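Side-chain contacts in terminal oxygenase component of carbazole 1,9a-dioxygenase (Sphingomonas, PDB 3GKQ), which probably dihydroxylates carbazole at its angular position, using electrons that pass through a Rieske [2Fe-2S] cluster to a mononuclear non-heme iron: residues 184-189 / 332-337; 174-179 / 339-344; 180-185 / 360-365; 299-304 / 325-330. All blocks are in the same frame, centred on the assembly; numbering follows the deposited sequence.

Contact 1: 184-189 / 332-337. With FE2 (Fe (II) ion), chain G.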
loop_
_atom_site.group_PDB
_atom_site.type_symbol
_atom_site.label_atom_id
_atom_site.label_comp_id
_atom_site.label_asym_id
_atom_site.label_seq_id
_atom_site.Cartn_x
_atom_site.Cartn_y
_atom_site.Cartn_z
ATOM N N ALA A 184 -9.031 -32.666 -7.297
ATOM C CA ALA A 184 -10.230 -33.471 -7.600
ATOM C C ALA A 184 -11.464 -33.243 -6.718
ATOM O O ALA A 184 -12.602 -33.453 -7.158
ATOM C CB ALA A 184 -9.877 -34.947 -7.586
ATOM N N GLY A 185 -11.253 -32.832 -5.476
ATOM C CA GLY A 185 -12.387 -32.606 -4.603
ATOM C C GLY A 185 -12.950 -31.209 -4.742
ATOM O O GLY A 185 -13.933 -30.861 -4.078
ATOM N N HIS A 186 -12.360 -30.402 -5.616
ATOM C CA HIS A 186 -12.847 -29.041 -5.746
ATOM C C HIS A 186 -14.141 -28.873 -6.530
ATOM O O HIS A 186 -14.736 -27.805 -6.483
ATOM C CB HIS A 186 -11.741 -28.107 -6.295
ATOM C CG HIS A 186 -11.804 -27.842 -7.772
ATOM N ND1 HIS A 186 -11.196 -28.657 -8.704
ATOM C CD2 HIS A 186 -12.334 -26.805 -8.471
ATOM C CE1 HIS A 186 -11.343 -28.130 -9.910
ATOM N NE2 HIS A 186 -12.029 -27.005 -9.798
ATOM N N VAL A 187 -14.596 -29.916 -7.224
ATOM C CA VAL A 187 -15.834 -29.801 -8.001
ATOM C C VAL A 187 -17.014 -29.322 -7.146
ATOM O O VAL A 187 -18.018 -28.846 -7.673
ATOM C CB VAL A 187 -16.214 -31.142 -8.700
ATOM C CG1 VAL A 187 -15.156 -31.506 -9.731
ATOM C CG2 VAL A 187 -16.367 -32.251 -7.686
ATOM N N PHE A 188 -16.879 -29.443 -5.828
ATOM C CA PHE A 188 -17.908 -29.007 -4.886
ATOM C C PHE A 188 -18.237 -27.527 -5.115
ATOM O O PHE A 188 -19.400 -27.117 -5.015
ATOM C CB PHE A 188 -17.408 -29.215 -3.450
ATOM C CG PHE A 188 -18.445 -28.947 -2.387
ATOM C CD1 PHE A 188 -19.470 -29.860 -2.145
ATOM C CD2 PHE A 188 -18.382 -27.793 -1.608
ATOM C CE1 PHE A 188 -20.420 -29.628 -1.139
ATOM C CE2 PHE A 188 -19.326 -27.549 -0.601
ATOM C CZ PHE A 188 -20.347 -28.472 -0.366
ATOM N N ILE A 189 -17.218 -26.727 -5.429
ATOM C CA ILE A 189 -17.425 -25.295 -5.658
ATOM C C ILE A 189 -18.201 -25.016 -6.937
ATOM O O ILE A 189 -18.718 -23.917 -7.123
ATOM C CB ILE A 189 -16.092 -24.505 -5.778
ATOM C CG1 ILE A 189 -15.283 -25.031 -6.963
ATOM C CG2 ILE A 189 -15.305 -24.605 -4.494
ATOM C CD1 ILE A 189 -14.140 -24.115 -7.374
ATOM N N ASP A 332 -15.429 -19.212 -13.249
ATOM C CA ASP A 332 -15.400 -18.007 -12.427
ATOM C C ASP A 332 -15.333 -18.371 -10.943
ATOM O O ASP A 332 -14.729 -17.650 -10.150
ATOM C CB ASP A 332 -16.624 -17.124 -12.690
ATOM C CG ASP A 332 -16.489 -16.299 -13.962
ATOM O OD1 ASP A 332 -15.409 -16.333 -14.595
ATOM O OD2 ASP A 332 -17.464 -15.610 -14.327
ATOM N N ASP A 333 -15.938 -19.499 -10.576
ATOM C CA ASP A 333 -15.935 -19.952 -9.184
ATOM C C ASP A 333 -14.554 -20.402 -8.703
ATOM O O ASP A 333 -14.287 -20.406 -7.500
ATOM C CB ASP A 333 -16.931 -21.103 -8.983
ATOM C CG ASP A 333 -18.384 -20.644 -9.055
ATOM O OD1 ASP A 333 -18.718 -19.603 -8.456
ATOM O OD2 ASP A 333 -19.197 -21.333 -9.704
ATOM N N ASP A 334 -13.684 -20.791 -9.631
ATOM C CA ASP A 334 -12.342 -21.232 -9.264
ATOM C C ASP A 334 -11.498 -20.040 -8.778
ATOM O O ASP A 334 -10.571 -20.202 -7.981
ATOM C CB ASP A 334 -11.655 -21.928 -10.456
ATOM C CG ASP A 334 -12.095 -23.391 -10.631
ATOM O OD1 ASP A 334 -12.067 -24.149 -9.643
ATOM O OD2 ASP A 334 -12.458 -23.801 -11.755
ATOM N N ILE A 335 -11.840 -18.842 -9.241
ATOM C CA ILE A 335 -11.112 -17.633 -8.862
ATOM C C ILE A 335 -11.167 -17.339 -7.363
ATOM O O ILE A 335 -10.133 -17.034 -6.757
ATOM C CB ILE A 335 -11.644 -16.408 -9.632
ATOM C CG1 ILE A 335 -11.727 -16.729 -11.128
ATOM C CG2 ILE A 335 -10.728 -15.211 -9.408
ATOM C CD1 ILE A 335 -10.428 -17.217 -11.737
ATOM N N LEU A 336 -12.358 -17.429 -6.768
ATOM C CA LEU A 336 -12.518 -17.180 -5.334
ATOM C C LEU A 336 -11.611 -18.140 -4.584
ATOM O O LEU A 336 -10.941 -17.763 -3.621
ATOM C CB LEU A 336 -13.967 -17.435 -4.878
ATOM C CG LEU A 336 -14.476 -16.854 -3.540
ATOM C CD1 LEU A 336 -15.630 -17.711 -3.019
ATOM C CD2 LEU A 336 -13.380 -16.807 -2.498
ATOM N N ALA A 337 -11.608 -19.394 -5.020
ATOM C CA ALA A 337 -10.790 -20.409 -4.377
ATOM C C ALA A 337 -9.316 -20.000 -4.351
ATOM O O ALA A 337 -8.651 -20.113 -3.322
ATOM C CB ALA A 337 -10.960 -21.747 -5.095
HETATM FE FE FE2 G . -12.446 -25.864 -11.025
HETATM O O HOH W 1 -12.437 -27.236 -12.518
HETATM O O HOH W 2 -10.133 -25.851 -11.533
#
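H186 and D334 meet through an iron(II) ion rather than through a bond of their own: H186 NE2 and D334 OD1 lie 2.9 Å apart because both bind the metal. The aspartate is bidentate, with OD1 and OD2 each 2.2 Å from the iron; its CG stands beside the backbone N (chi1 -81°), which brings the carboxylate round to the ion. The carboxylate plane is turned 50° from the imidazole plane, so the two groups converge crosswise instead of stacking. Histidine suits its place by offering one ring nitrogen to the metal and the other, ND1, to D183 O, a bond that fixes the rotation of the ring. Water 1, 2.0 Å from the iron, and the more distant water 2 share the ion. With H190 the two residues form the facial triad of two histidines and one carboxylate found in Rieske non-heme iron oxygenases. I189 CD1 lies at the edge of the H186 ring, in its plane, and beside D334. D333 approaches the backbone of I189, its CB 3.8 Å from I189 O. N331 and N180 donate to D334 OD2 and OD1. H186 and A337 pack on N180 of helix 174-181, I335 lies on strand 161-170, and Y95 of the second subunit packs on H186 and I189.

Contact 2: 174-179 / 339-344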
loop_
_atom_site.group_PDB
_atom_site.type_symbol
_atom_site.label_atom_id
_atom_site.label_comp_id
_atom_site.label_asym_id
_atom_site.label_seq_id
_atom_site.Cartn_x
_atom_site.Cartn_y
_atom_site.Cartn_z
ATOM N N TRP A 174 0.693 -17.879 -8.942
ATOM C CA TRP A 174 0.402 -18.877 -9.962
ATOM C C TRP A 174 0.142 -20.275 -9.402
ATOM O O TRP A 174 -0.660 -21.025 -9.954
ATOM C CB TRP A 174 1.545 -18.947 -10.982
ATOM C CG TRP A 174 2.794 -19.583 -10.450
ATOM C CD1 TRP A 174 3.749 -18.997 -9.665
ATOM C CD2 TRP A 174 3.207 -20.940 -10.643
ATOM N NE1 TRP A 174 4.732 -19.907 -9.358
ATOM C CE2 TRP A 174 4.424 -21.108 -9.943
ATOM C CE3 TRP A 174 2.666 -22.031 -11.336
ATOM C CZ2 TRP A 174 5.111 -22.330 -9.917
ATOM C CZ3 TRP A 174 3.351 -23.252 -11.309
ATOM C CH2 TRP A 174 4.561 -23.385 -10.602
ATOM N N ARG A 175 0.807 -20.626 -8.307
ATOM C CA ARG A 175 0.622 -21.950 -7.721
ATOM C C ARG A 175 -0.801 -22.179 -7.217
ATOM O O ARG A 175 -1.282 -23.309 -7.216
ATOM C CB ARG A 175 1.640 -22.180 -6.598
ATOM C CG ARG A 175 3.084 -22.243 -7.113
ATOM C CD ARG A 175 4.106 -22.223 -5.983
ATOM N NE ARG A 175 4.020 -20.996 -5.193
ATOM C CZ ARG A 175 4.735 -20.758 -4.096
ATOM N NH1 ARG A 175 5.599 -21.661 -3.652
ATOM N NH2 ARG A 175 4.574 -19.625 -3.430
ATOM N N MET A 176 -1.480 -21.115 -6.795
ATOM C CA MET A 176 -2.853 -21.260 -6.332
ATOM C C MET A 176 -3.710 -21.709 -7.513
ATOM O O MET A 176 -4.684 -22.444 -7.342
ATOM C CB MET A 176 -3.386 -19.934 -5.776
ATOM C CG MET A 176 -2.654 -19.448 -4.527
ATOM S SD MET A 176 -2.623 -20.650 -3.168
ATOM C CE MET A 176 -0.997 -21.411 -3.418
ATOM N N GLY A 177 -3.331 -21.260 -8.707
ATOM C CA GLY A 177 -4.052 -21.629 -9.911
ATOM C C GLY A 177 -3.848 -23.096 -10.237
ATOM O O GLY A 177 -4.809 -23.817 -10.509
ATOM N N VAL A 178 -2.596 -23.547 -10.199
ATOM C CA VAL A 178 -2.287 -24.944 -10.498
ATOM C C VAL A 178 -2.861 -25.861 -9.425
ATOM O O VAL A 178 -3.432 -26.905 -9.737
ATOM C CB VAL A 178 -0.761 -25.184 -10.590
ATOM C CG1 VAL A 178 -0.486 -26.544 -11.223
ATOM C CG2 VAL A 178 -0.113 -24.096 -11.409
ATOM N N GLU A 179 -2.703 -25.473 -8.161
ATOM C CA GLU A 179 -3.226 -26.262 -7.053
ATOM C C GLU A 179 -4.736 -26.447 -7.266
ATOM O O GLU A 179 -5.243 -27.569 -7.243
ATOM C CB GLU A 179 -2.975 -25.547 -5.714
ATOM C CG GLU A 179 -1.500 -25.433 -5.261
ATOM C CD GLU A 179 -0.990 -26.676 -4.536
ATOM O OE1 GLU A 179 -1.746 -27.233 -3.713
ATOM O OE2 GLU A 179 0.169 -27.088 -4.774
ATOM N N ARG A 339 -8.030 -16.937 -4.673
ATOM C CA ARG A 339 -7.849 -15.750 -3.852
ATOM C C ARG A 339 -7.953 -16.041 -2.360
ATOM O O ARG A 339 -7.236 -15.440 -1.558
ATOM C CB ARG A 339 -8.866 -14.678 -4.242
ATOM C CG ARG A 339 -8.762 -14.275 -5.702
ATOM C CD ARG A 339 -9.687 -13.119 -6.045
ATOM N NE ARG A 339 -9.304 -11.898 -5.346
ATOM C CZ ARG A 339 -9.669 -10.679 -5.725
ATOM N NH1 ARG A 339 -10.428 -10.517 -6.802
ATOM N NH2 ARG A 339 -9.274 -9.621 -5.031
ATOM N N SER A 340 -8.829 -16.970 -1.982
ATOM C CA SER A 340 -8.990 -17.283 -0.568
ATOM C C SER A 340 -7.834 -18.107 -0.027
ATOM O O SER A 340 -7.496 -17.996 1.152
ATOM C CB SER A 340 -10.315 -18.008 -0.313
ATOM O OG SER A 340 -10.678 -17.873 1.056
ATOM N N MET A 341 -7.228 -18.939 -0.872
ATOM C CA MET A 341 -6.082 -19.735 -0.430
ATOM C C MET A 341 -4.821 -18.873 -0.390
ATOM O O MET A 341 -3.935 -19.099 0.429
ATOM C CB MET A 341 -5.798 -20.903 -1.381
ATOM C CG MET A 341 -6.726 -22.092 -1.262
ATOM S SD MET A 341 -5.999 -23.532 -2.055
ATOM C CE MET A 341 -6.108 -23.057 -3.772
ATOM N N GLU A 342 -4.753 -17.899 -1.293
ATOM C CA GLU A 342 -3.593 -17.015 -1.438
ATOM C C GLU A 342 -2.889 -16.590 -0.147
ATOM O O GLU A 342 -1.726 -16.936 0.061
ATOM C CB GLU A 342 -3.982 -15.786 -2.282
ATOM C CG GLU A 342 -2.913 -14.679 -2.401
ATOM C CD GLU A 342 -1.612 -15.131 -3.067
ATOM O OE1 GLU A 342 -1.576 -16.218 -3.689
ATOM O OE2 GLU A 342 -0.620 -14.377 -2.983
ATOM N N PRO A 343 -3.580 -15.865 0.751
ATOM C CA PRO A 343 -2.896 -15.453 1.983
ATOM C C PRO A 343 -2.345 -16.579 2.857
ATOM O O PRO A 343 -1.329 -16.406 3.528
ATOM C CB PRO A 343 -3.949 -14.604 2.704
ATOM C CG PRO A 343 -5.256 -15.172 2.204
ATOM C CD PRO A 343 -4.985 -15.410 0.743
ATOM N N PHE A 344 -3.005 -17.732 2.846
ATOM C CA PHE A 344 -2.559 -18.861 3.651
ATOM C C PHE A 344 -1.210 -19.382 3.163
ATOM O O PHE A 344 -0.388 -19.831 3.959
ATOM C CB PHE A 344 -3.598 -19.987 3.590
ATOM C CG PHE A 344 -3.348 -21.115 4.563
ATOM C CD1 PHE A 344 -3.254 -20.870 5.929
ATOM C CD2 PHE A 344 -3.285 -22.434 4.114
ATOM C CE1 PHE A 344 -3.105 -21.924 6.840
ATOM C CE2 PHE A 344 -3.135 -23.495 5.011
ATOM C CZ PHE A 344 -3.049 -23.243 6.374
#
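Helices 174-179 and 339-344 come within 9.3 Å of each other, their N-to-C directions 124° apart, and M176 and E342 have the nearest CA atoms. M176 fills the crossing. The bend at chi2 (-55°) sets its SD against M341 CB at 3.7 Å, while chi3 only turns CE. The two methionine side chains cross at a slant, M341 CE passing to 3.9 Å from M176 O and, more loosely, to E179 CB. Methionine suits both places because an unbranched, flexible thioether can bend into the gap between the helices. E342 crosses M176 at about a right angle, its OE1 3.5 Å from M176 CG. That oxygen is occupied, since it accepts from N173 N just before the helix; the CG of E342, anti to its own backbone N (chi1 174°), starts the chain on this course. An alanine in place of M176 keeps CB but loses CG, SD and CE, and would probably open a gap beside M341 CB and take away the CG that E342 OE1 rests against. E179 turns its carboxylate out of the crossing, to R367 and to R75 of the second subunit, a residue at that subunit's [2Fe-2S] cluster. Helices packed beside an antiparallel sheet are typical of the Bet v 1-like catalytic domain of Rieske oxygenases, here at the subunit junction.

Contact 3: 180-185 / 360-365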
loop_
_atom_site.group_PDB
_atom_site.type_symbol
_atom_site.label_atom_id
_atom_site.label_comp_id
_atom_site.label_asym_id
_atom_site.label_seq_id
_atom_site.Cartn_x
_atom_site.Cartn_y
_atom_site.Cartn_z
ATOM N N ASN A 180 -5.444 -25.340 -7.481
ATOM C CA ASN A 180 -6.893 -25.372 -7.703
ATOM C C ASN A 180 -7.263 -26.171 -8.960
ATOM O O ASN A 180 -8.206 -26.961 -8.949
ATOM C CB ASN A 180 -7.427 -23.935 -7.805
ATOM C CG ASN A 180 -8.861 -23.862 -8.326
ATOM O OD1 ASN A 180 -9.109 -23.335 -9.414
ATOM N ND2 ASN A 180 -9.806 -24.372 -7.549
ATOM N N GLY A 181 -6.513 -25.969 -10.038
ATOM C CA GLY A 181 -6.798 -26.679 -11.274
ATOM C C GLY A 181 -6.694 -28.198 -11.199
ATOM O O GLY A 181 -7.572 -28.907 -11.687
ATOM N N PHE A 182 -5.626 -28.696 -10.582
ATOM C CA PHE A 182 -5.397 -30.134 -10.466
ATOM C C PHE A 182 -5.914 -30.746 -9.156
ATOM O O PHE A 182 -5.357 -31.717 -8.651
ATOM C CB PHE A 182 -3.899 -30.416 -10.619
ATOM C CG PHE A 182 -3.571 -31.857 -10.878
ATOM C CD1 PHE A 182 -4.128 -32.525 -11.964
ATOM C CD2 PHE A 182 -2.683 -32.540 -10.053
ATOM C CE1 PHE A 182 -3.801 -33.852 -12.228
ATOM C CE2 PHE A 182 -2.349 -33.868 -10.311
ATOM C CZ PHE A 182 -2.909 -34.523 -11.398
ATOM N N ASP A 183 -6.992 -30.184 -8.625
ATOM C CA ASP A 183 -7.604 -30.657 -7.381
ATOM C C ASP A 183 -8.908 -31.405 -7.718
ATOM O O ASP A 183 -9.802 -30.834 -8.336
ATOM C CB ASP A 183 -7.909 -29.441 -6.500
ATOM C CG ASP A 183 -8.441 -29.818 -5.137
ATOM O OD1 ASP A 183 -9.109 -30.867 -5.020
ATOM O OD2 ASP A 183 -8.206 -29.047 -4.183
ATOM N N ALA A 184 -9.031 -32.666 -7.297
ATOM C CA ALA A 184 -10.230 -33.471 -7.600
ATOM C C ALA A 184 -11.464 -33.243 -6.718
ATOM O O ALA A 184 -12.602 -33.453 -7.158
ATOM C CB ALA A 184 -9.877 -34.947 -7.586
ATOM N N GLY A 185 -11.253 -32.832 -5.476
ATOM C CA GLY A 185 -12.387 -32.606 -4.603
ATOM C C GLY A 185 -12.950 -31.209 -4.742
ATOM O O GLY A 185 -13.933 -30.861 -4.078
ATOM N N ASP A 360 -6.041 -35.425 -2.109
ATOM C CA ASP A 360 -4.909 -34.530 -2.303
ATOM C C ASP A 360 -3.642 -35.260 -2.722
ATOM O O ASP A 360 -2.608 -34.634 -2.947
ATOM C CB ASP A 360 -4.654 -33.711 -1.037
ATOM C CG ASP A 360 -5.761 -32.713 -0.769
ATOM O OD1 ASP A 360 -6.155 -32.003 -1.724
ATOM O OD2 ASP A 360 -6.231 -32.633 0.383
ATOM N N ARG A 361 -3.723 -36.583 -2.836
ATOM C CA ARG A 361 -2.569 -37.372 -3.255
ATOM C C ARG A 361 -2.097 -36.892 -4.628
ATOM O O ARG A 361 -0.903 -36.878 -4.916
ATOM C CB ARG A 361 -2.941 -38.859 -3.325
ATOM C CG ARG A 361 -1.859 -39.768 -3.925
ATOM C CD ARG A 361 -0.556 -39.715 -3.133
ATOM N NE ARG A 361 0.461 -40.603 -3.696
ATOM C CZ ARG A 361 0.495 -41.921 -3.514
ATOM N NH1 ARG A 361 -0.433 -42.522 -2.776
ATOM N NH2 ARG A 361 1.455 -42.645 -4.079
ATOM N N ALA A 362 -3.044 -36.489 -5.468
ATOM C CA ALA A 362 -2.719 -36.014 -6.810
ATOM C C ALA A 362 -1.870 -34.737 -6.802
ATOM O O ALA A 362 -0.851 -34.662 -7.488
ATOM C CB ALA A 362 -4.003 -35.784 -7.605
ATOM N N ILE A 363 -2.285 -33.734 -6.032
ATOM C CA ILE A 363 -1.539 -32.481 -5.975
ATOM C C ILE A 363 -0.147 -32.729 -5.397
ATOM O O ILE A 363 0.834 -32.114 -5.822
ATOM C CB ILE A 363 -2.272 -31.405 -5.123
ATOM C CG1 ILE A 363 -1.629 -30.035 -5.352
ATOM C CG2 ILE A 363 -2.184 -31.741 -3.652
ATOM C CD1 ILE A 363 -1.678 -29.573 -6.802
ATOM N N ILE A 364 -0.061 -33.638 -4.434
ATOM C CA ILE A 364 1.217 -33.970 -3.826
ATOM C C ILE A 364 2.153 -34.563 -4.879
ATOM O O ILE A 364 3.346 -34.265 -4.896
ATOM C CB ILE A 364 1.032 -34.967 -2.662
ATOM C CG1 ILE A 364 0.306 -34.271 -1.507
ATOM C CG2 ILE A 364 2.383 -35.485 -2.186
ATOM C CD1 ILE A 364 -0.097 -35.205 -0.386
ATOM N N GLU A 365 1.611 -35.394 -5.763
ATOM C CA GLU A 365 2.425 -35.996 -6.814
ATOM C C GLU A 365 2.917 -34.915 -7.768
ATOM O O GLU A 365 4.027 -35.002 -8.296
ATOM C CB GLU A 365 1.628 -37.054 -7.589
ATOM C CG GLU A 365 1.458 -38.362 -6.837
ATOM C CD GLU A 365 2.791 -38.966 -6.424
ATOM O OE1 GLU A 365 3.655 -39.167 -7.305
ATOM O OE2 GLU A 365 2.973 -39.237 -5.219
HETATM O O HOH W 3 -5.191 -33.627 -5.782
HETATM O O HOH W 4 -7.158 -29.615 -1.911
HETATM O O HOH W 5 -8.699 -32.582 -3.023
#
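D183 and D360 stand together at the subunit junction of a Rieske oxygenase, where the [2Fe-2S] cluster of one chain faces the mononuclear iron of the next. D183 OD2 accepts from H96 NE2 of the second subunit, a cluster ligand. D183, whose backbone O serves the iron ligand H186, thus links the two metal sites, consistent with the bridging aspartate of this family. Aspartate suits this place because OD2 can take the histidine N-H while OD1 serves its own chain. D360 OD2 meets both H74 NE2 of the second subunit, another cluster histidine, and F357 N, while OD1 takes waters. D183 OD2 and D360 OD1 stay 4.4 Å apart, and water probably eases the closeness of the two carboxylates: water 4 donates to both of those oxygens, and water 5 joins D183 OD1 to D360 OD1. D183 OD1 further accepts from G185 N at 2.9 Å, which closes an Asx turn. Beside this polar patch F182, with CG anti to its backbone N (chi1 -165°), swings its ring to the start of helix 361-373. The ring edge meets A362 O, 3.3 Å from F182 CE2 and near the ring plane, and CE2 also lies 3.7 Å from A362 CB, a small residue that admits the ring. I363 CD1 approaches F182 CB only loosely, at 4.5 Å. Water 3 accepts from I363 N at 2.9 Å and donates weakly to F182 O.

Contact 4: 299-304 / 325-330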
loop_
_atom_site.group_PDB
_atom_site.type_symbol
_atom_site.label_atom_id
_atom_site.label_comp_id
_atom_site.label_asym_id
_atom_site.label_seq_id
_atom_site.Cartn_x
_atom_site.Cartn_y
_atom_site.Cartn_z
ATOM N N GLN A 299 -7.227 -19.672 -20.604
ATOM C CA GLN A 299 -8.164 -20.776 -20.817
ATOM C C GLN A 299 -8.304 -21.078 -22.301
ATOM O O GLN A 299 -8.807 -20.247 -23.050
ATOM C CB GLN A 299 -9.543 -20.408 -20.278
ATOM C CG GLN A 299 -9.606 -20.150 -18.797
ATOM C CD GLN A 299 -10.901 -19.482 -18.396
ATOM O OE1 GLN A 299 -11.111 -18.297 -18.666
ATOM N NE2 GLN A 299 -11.786 -20.243 -17.759
ATOM N N MET A 300 -7.869 -22.263 -22.720
ATOM C CA MET A 300 -7.964 -22.645 -24.125
ATOM C C MET A 300 -8.909 -23.828 -24.302
ATOM O O MET A 300 -8.910 -24.764 -23.498
ATOM C CB MET A 300 -6.590 -23.044 -24.683
ATOM C CG MET A 300 -5.448 -22.075 -24.383
ATOM S SD MET A 300 -5.768 -20.390 -24.886
ATOM C CE MET A 300 -5.682 -20.549 -26.682
ATOM N N LEU A 301 -9.719 -23.777 -25.354
ATOM C CA LEU A 301 -10.636 -24.865 -25.670
ATOM C C LEU A 301 -10.242 -25.395 -27.040
ATOM O O LEU A 301 -10.067 -24.629 -27.990
ATOM C CB LEU A 301 -12.090 -24.382 -25.696
ATOM C CG LEU A 301 -12.728 -24.026 -24.349
ATOM C CD1 LEU A 301 -14.205 -23.756 -24.553
ATOM C CD2 LEU A 301 -12.537 -25.168 -23.354
ATOM N N GLY A 302 -10.081 -26.707 -27.136
ATOM C CA GLY A 302 -9.699 -27.291 -28.403
ATOM C C GLY A 302 -10.702 -28.309 -28.904
ATOM O O GLY A 302 -11.384 -28.967 -28.114
ATOM N N ARG A 303 -10.797 -28.424 -30.224
ATOM C CA ARG A 303 -11.699 -29.382 -30.852
ATOM C C ARG A 303 -11.064 -29.919 -32.121
ATOM O O ARG A 303 -10.599 -29.153 -32.966
ATOM C CB ARG A 303 -13.044 -28.740 -31.202
ATOM C CG ARG A 303 -13.928 -29.642 -32.070
ATOM C CD ARG A 303 -15.265 -28.998 -32.398
ATOM N NE ARG A 303 -16.165 -29.008 -31.249
ATOM C CZ ARG A 303 -17.313 -28.341 -31.192
ATOM N NH1 ARG A 303 -17.709 -27.600 -32.222
ATOM N NH2 ARG A 303 -18.067 -28.414 -30.101
ATOM N N ARG A 304 -11.036 -31.241 -32.239
ATOM C CA ARG A 304 -10.476 -31.892 -33.415
ATOM C C ARG A 304 -11.357 -31.521 -34.609
ATOM O O ARG A 304 -12.570 -31.730 -34.578
ATOM C CB ARG A 304 -10.464 -33.409 -33.207
ATOM C CG ARG A 304 -10.093 -34.202 -34.441
ATOM C CD ARG A 304 -10.002 -35.694 -34.149
ATOM N NE ARG A 304 -9.699 -36.452 -35.361
ATOM C CZ ARG A 304 -9.439 -37.756 -35.384
ATOM N NH1 ARG A 304 -9.442 -38.456 -34.256
ATOM N NH2 ARG A 304 -9.172 -38.362 -36.537
ATOM N N LEU A 325 -20.911 -19.766 -20.971
ATOM C CA LEU A 325 -21.472 -20.924 -20.281
ATOM C C LEU A 325 -20.453 -21.708 -19.452
ATOM O O LEU A 325 -20.771 -22.197 -18.364
ATOM C CB LEU A 325 -22.114 -21.877 -21.296
ATOM C CG LEU A 325 -23.435 -22.594 -20.974
ATOM C CD1 LEU A 325 -23.393 -23.978 -21.613
ATOM C CD2 LEU A 325 -23.659 -22.720 -19.478
ATOM N N ALA A 326 -19.235 -21.838 -19.967
ATOM C CA ALA A 326 -18.211 -22.607 -19.273
ATOM C C ALA A 326 -17.014 -21.801 -18.771
ATOM O O ALA A 326 -16.782 -21.720 -17.565
ATOM C CB ALA A 326 -17.729 -23.741 -20.175
ATOM N N LEU A 327 -16.252 -21.217 -19.692
ATOM C CA LEU A 327 -15.069 -20.450 -19.315
ATOM C C LEU A 327 -15.348 -19.465 -18.185
ATOM O O LEU A 327 -14.511 -19.285 -17.299
ATOM C CB LEU A 327 -14.487 -19.732 -20.536
ATOM C CG LEU A 327 -14.091 -20.668 -21.687
ATOM C CD1 LEU A 327 -13.207 -19.919 -22.678
ATOM C CD2 LEU A 327 -13.353 -21.881 -21.144
ATOM N N ASN A 328 -16.516 -18.830 -18.213
ATOM C CA ASN A 328 -16.891 -17.899 -17.154
ATOM C C ASN A 328 -17.925 -18.561 -16.243
ATOM O O ASN A 328 -17.777 -18.575 -15.021
ATOM C CB ASN A 328 -17.479 -16.604 -17.732
ATOM C CG ASN A 328 -16.488 -15.839 -18.602
ATOM O OD1 ASN A 328 -15.278 -16.036 -18.511
ATOM N ND2 ASN A 328 -17.005 -14.946 -19.439
ATOM N N GLY A 329 -18.964 -19.127 -16.855
ATOM C CA GLY A 329 -20.030 -19.770 -16.107
ATOM C C GLY A 329 -19.607 -20.887 -15.176
ATOM O O GLY A 329 -20.252 -21.124 -14.152
ATOM N N PHE A 330 -18.530 -21.580 -15.528
ATOM C CA PHE A 330 -18.031 -22.678 -14.715
ATOM C C PHE A 330 -16.759 -22.311 -13.940
ATOM O O PHE A 330 -16.668 -22.559 -12.737
ATOM C CB PHE A 330 -17.741 -23.890 -15.601
ATOM C CG PHE A 330 -17.375 -25.133 -14.835
ATOM C CD1 PHE A 330 -18.363 -25.965 -14.320
ATOM C CD2 PHE A 330 -16.040 -25.479 -14.644
ATOM C CE1 PHE A 330 -18.030 -27.127 -13.624
ATOM C CE2 PHE A 330 -15.693 -26.635 -13.951
ATOM C CZ PHE A 330 -16.696 -27.467 -13.441
#
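Q299 reaches from its strand to the backbone of L327 with a chain that is straight beyond CG (chi2 166°) and starts beside the backbone N (chi1 -62°). This length suits a glutamine: it carries NE2 to 2.9 Å from L327 O in a nearly linear bond, 167° at the hydrogen. NE2 arrives in the carbonyl plane, on a lone pair, and L327 O lies close to the plane of the amide. NE2 also makes a weak hydrogen bond to N331 OD1. The other side of the amide is used too, since OE1 accepts from Q166 NE2 and R168 NH2; donors on OE1 and acceptors for NE2 fix which way round the amide sits. Strand 294-304 belongs to the antiparallel sheet of the Bet v 1-like catalytic domain, and helix 308-328, next in the chain, folds back on it. Near the end of that helix, at a wider pi-type turn, the L327 side chain slides past Q299 in the opposite direction and meets L301 tip to tip. L327 CD2 sits 3.9 Å from L301 CG and 4.0 Å from L301 CD1, so one methyl abuts the fork of the other leucine. Exchanging Q299 for a leucine removes both amide functions and would probably cost L327 O its straight bond, its bond from R168 being weak, and Q166 and R168 a shared acceptor. F318, on the same helix, packs against both L301 and L327.

Overall arrangement
All four contacts lie in the catalytic domain. Along the chain 174-179 leads into 180-185, which overlaps 184-189 at A184 and G185; their partners come much later, with 299-304 and 325-330 nested in between. Contacts 2 and 3 share helix 174-181 and alternate along the sequence; contacts 1 and 2 share helix 332-346. The centres of contacts 1, 2 and 3 are about 11 to 13 Å apart, and contacts 1 and 3 touch through N180. The centre of contact 4, on strand 294-304 of the sheet, is about 15 Å from that of contact 1 and about 21 Å from those of contacts 2 and 3. Contacts 1, 2 and 3 touch the second subunit, which places the iron site at the junction where electrons probably arrive.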